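Long-range contact in carbonic anhydrase (Trichomonas vaginalis, PDB 6Y04), which probably catalyses the reversible hydration of carbon dioxide to hydrogencarbonate, as a beta-class carbonic anhydrase with one zinc ion per subunit: residues A[81-86]-A[156-161]. Residues are numbered along the deposited sequence; the frame is centred on the assembly and turned at random.
Sequences VSIYEL and LIPKNI
Ile83 and Tyr84, neighbours near the C-terminal end of helix 74-85, reach together into the loop 156-161 that leads to strand 163-168. Ile83 gives up the most surface here and works with both branches. A chi1 of -62° puts its CG2 opposite the backbone N, and this branch meets CD1 of Ile161 at 4.0 Å, the two side chains running antiparallel as they pass. The other branch ends in CD1, which faces both Ile157 CG1 and Pro158 CD, each 4.4 Å away. Ile91 of strand 90-96 touches both Ile83 and Ile161 and extends this apolar cluster to the sheet.

Tyr84 meets the loop with the far end of its ring. Its OH donates a very short hydrogen bond to the backbone O of Leu156, at 2.5 Å, and that oxygen sits at the ring edge, in the ring plane. The Pro158 ring points back at Tyr84, oblique to the aromatic plane, its CD 3.9 Å from Tyr84 CZ. One ring face carries CG2 of Ile83, offset toward the rim. Arg152 hydrogen-bonds the carbonyls of Pro158 and Ile161, the first and last residues of a type I turn.

All six touching residues are buried, and the bond from Tyr84 OH to Leu156 O gives a buried hydroxyl and a peptide oxygen a partner in each other amid otherwise apolar contacts, joining helix and loop well away from the zinc.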
loop_
_atom_site.group_PDB
_atom_site.type_symbol
_atom_site.label_atom_id
_atom_site.label_comp_id
_atom_site.label_asym_id
_atom_site.label_seq_id
_atom_site.Cartn_x
_atom_site.Cartn_y
_atom_site.Cartn_z
ATOM N N VAL A 81 5.468 -10.721 -5.963
ATOM C CA VAL A 81 6.254 -11.121 -4.810
ATOM C C VAL A 81 5.389 -11.978 -3.887
ATOM O O VAL A 81 5.842 -13.010 -3.394
ATOM C CB VAL A 81 6.845 -9.900 -4.076
ATOM C CG1 VAL A 81 7.564 -10.305 -2.800
ATOM C CG2 VAL A 81 7.784 -9.111 -4.982
ATOM N N SER A 82 4.141 -11.548 -3.667
ATOM C CA SER A 82 3.239 -12.282 -2.794
ATOM C C SER A 82 3.087 -13.721 -3.284
ATOM O O SER A 82 3.186 -14.661 -2.492
ATOM C CB SER A 82 1.898 -11.597 -2.684
ATOM O OG SER A 82 2.018 -10.375 -1.973
ATOM N N ILE A 83 2.855 -13.882 -4.597
ATOM C CA ILE A 83 2.521 -15.191 -5.144
ATOM C C ILE A 83 3.770 -16.068 -5.186
ATOM O O ILE A 83 3.770 -17.181 -4.661
ATOM C CB ILE A 83 1.863 -15.078 -6.534
ATOM C CG1 ILE A 83 0.537 -14.320 -6.488
ATOM C CG2 ILE A 83 1.698 -16.454 -7.174
ATOM C CD1 ILE A 83 0.114 -13.787 -7.839
ATOM N N TYR A 84 4.833 -15.542 -5.813
ATOM C CA TYR A 84 5.973 -16.342 -6.230
ATOM C C TYR A 84 6.960 -16.528 -5.086
ATOM O O TYR A 84 7.504 -17.615 -4.919
ATOM C CB TYR A 84 6.625 -15.719 -7.460
ATOM C CG TYR A 84 5.748 -15.775 -8.682
ATOM C CD1 TYR A 84 5.292 -16.988 -9.173
ATOM C CD2 TYR A 84 5.383 -14.619 -9.353
ATOM C CE1 TYR A 84 4.493 -17.050 -10.304
ATOM C CE2 TYR A 84 4.582 -14.658 -10.481
ATOM C CZ TYR A 84 4.141 -15.880 -10.958
ATOM O OH TYR A 84 3.344 -15.922 -12.061
ATOM N N GLU A 85 7.157 -15.471 -4.292
ATOM C CA GLU A 85 8.135 -15.518 -3.221
ATOM C C GLU A 85 7.467 -15.957 -1.917
ATOM O O GLU A 85 8.089 -16.662 -1.131
ATOM C CB GLU A 85 8.897 -14.192 -3.115
ATOM C CG GLU A 85 10.345 -14.363 -2.664
ATOM C CD GLU A 85 11.399 -14.740 -3.711
ATOM O OE1 GLU A 85 11.042 -15.023 -4.883
ATOM O OE2 GLU A 85 12.601 -14.741 -3.360
ATOM N N LEU A 86 6.196 -15.591 -1.698
ATOM C CA LEU A 86 5.621 -15.702 -0.363
ATOM C C LEU A 86 4.439 -16.673 -0.291
ATOM O O LEU A 86 3.827 -16.806 0.770
ATOM C CB LEU A 86 5.233 -14.309 0.133
ATOM C CG LEU A 86 6.404 -13.383 0.467
ATOM C CD1 LEU A 86 5.905 -11.964 0.698
ATOM C CD2 LEU A 86 7.182 -13.880 1.681
ATOM N N LEU A 156 1.858 -12.119 -16.249
ATOM C CA LEU A 156 2.809 -12.583 -15.254
ATOM C C LEU A 156 2.074 -13.278 -14.106
ATOM O O LEU A 156 2.714 -13.821 -13.210
ATOM C CB LEU A 156 3.632 -11.400 -14.739
ATOM C CG LEU A 156 4.541 -10.691 -15.745
ATOM C CD1 LEU A 156 5.594 -9.873 -15.020
ATOM C CD2 LEU A 156 5.204 -11.674 -16.699
ATOM N N ILE A 157 0.735 -13.260 -14.135
ATOM C CA ILE A 157 -0.050 -13.781 -13.028
ATOM C C ILE A 157 -0.744 -15.076 -13.448
ATOM O O ILE A 157 -1.514 -15.092 -14.409
ATOM C CB ILE A 157 -1.002 -12.706 -12.459
ATOM C CG1 ILE A 157 -0.207 -11.685 -11.644
ATOM C CG2 ILE A 157 -2.113 -13.329 -11.626
ATOM C CD1 ILE A 157 -1.004 -10.509 -11.181
ATOM N N PRO A 158 -0.495 -16.197 -12.728
ATOM C CA PRO A 158 -0.990 -17.516 -13.132
ATOM C C PRO A 158 -2.514 -17.544 -13.176
ATOM O O PRO A 158 -3.163 -16.804 -12.444
ATOM C CB PRO A 158 -0.503 -18.461 -12.024
ATOM C CG PRO A 158 0.619 -17.718 -11.346
ATOM C CD PRO A 158 0.270 -16.250 -11.474
ATOM N N LYS A 159 -3.064 -18.419 -14.024
ATOM C CA LYS A 159 -4.501 -18.541 -14.224
ATOM C C LYS A 159 -5.163 -19.219 -13.025
ATOM O O LYS A 159 -6.369 -19.081 -12.824
ATOM C CB LYS A 159 -4.783 -19.285 -15.534
ATOM C CG LYS A 159 -4.250 -18.592 -16.783
ATOM C CD LYS A 159 -4.798 -17.186 -16.970
ATOM C CE LYS A 159 -4.478 -16.572 -18.317
ATOM N NZ LYS A 159 -5.221 -15.301 -18.501
ATOM N N ASN A 160 -4.358 -19.925 -12.223
ATOM C CA ASN A 160 -4.884 -20.720 -11.127
ATOM C C ASN A 160 -4.935 -19.911 -9.829
ATOM O O ASN A 160 -5.207 -20.479 -8.773
ATOM C CB ASN A 160 -4.107 -22.031 -10.953
ATOM C CG ASN A 160 -2.712 -21.836 -10.390
ATOM O OD1 ASN A 160 -1.996 -20.924 -10.783
ATOM N ND2 ASN A 160 -2.310 -22.686 -9.461
ATOM N N ILE A 161 -4.650 -18.605 -9.896
ATOM C CA ILE A 161 -4.732 -17.750 -8.720
ATOM C C ILE A 161 -6.036 -16.954 -8.805
ATOM O O ILE A 161 -6.146 -16.023 -9.602
ATOM C CB ILE A 161 -3.500 -16.817 -8.610
ATOM C CG1 ILE A 161 -2.171 -17.576 -8.507
ATOM C CG2 ILE A 161 -3.673 -15.779 -7.503
ATOM C CD1 ILE A 161 -1.904 -18.256 -7.185
#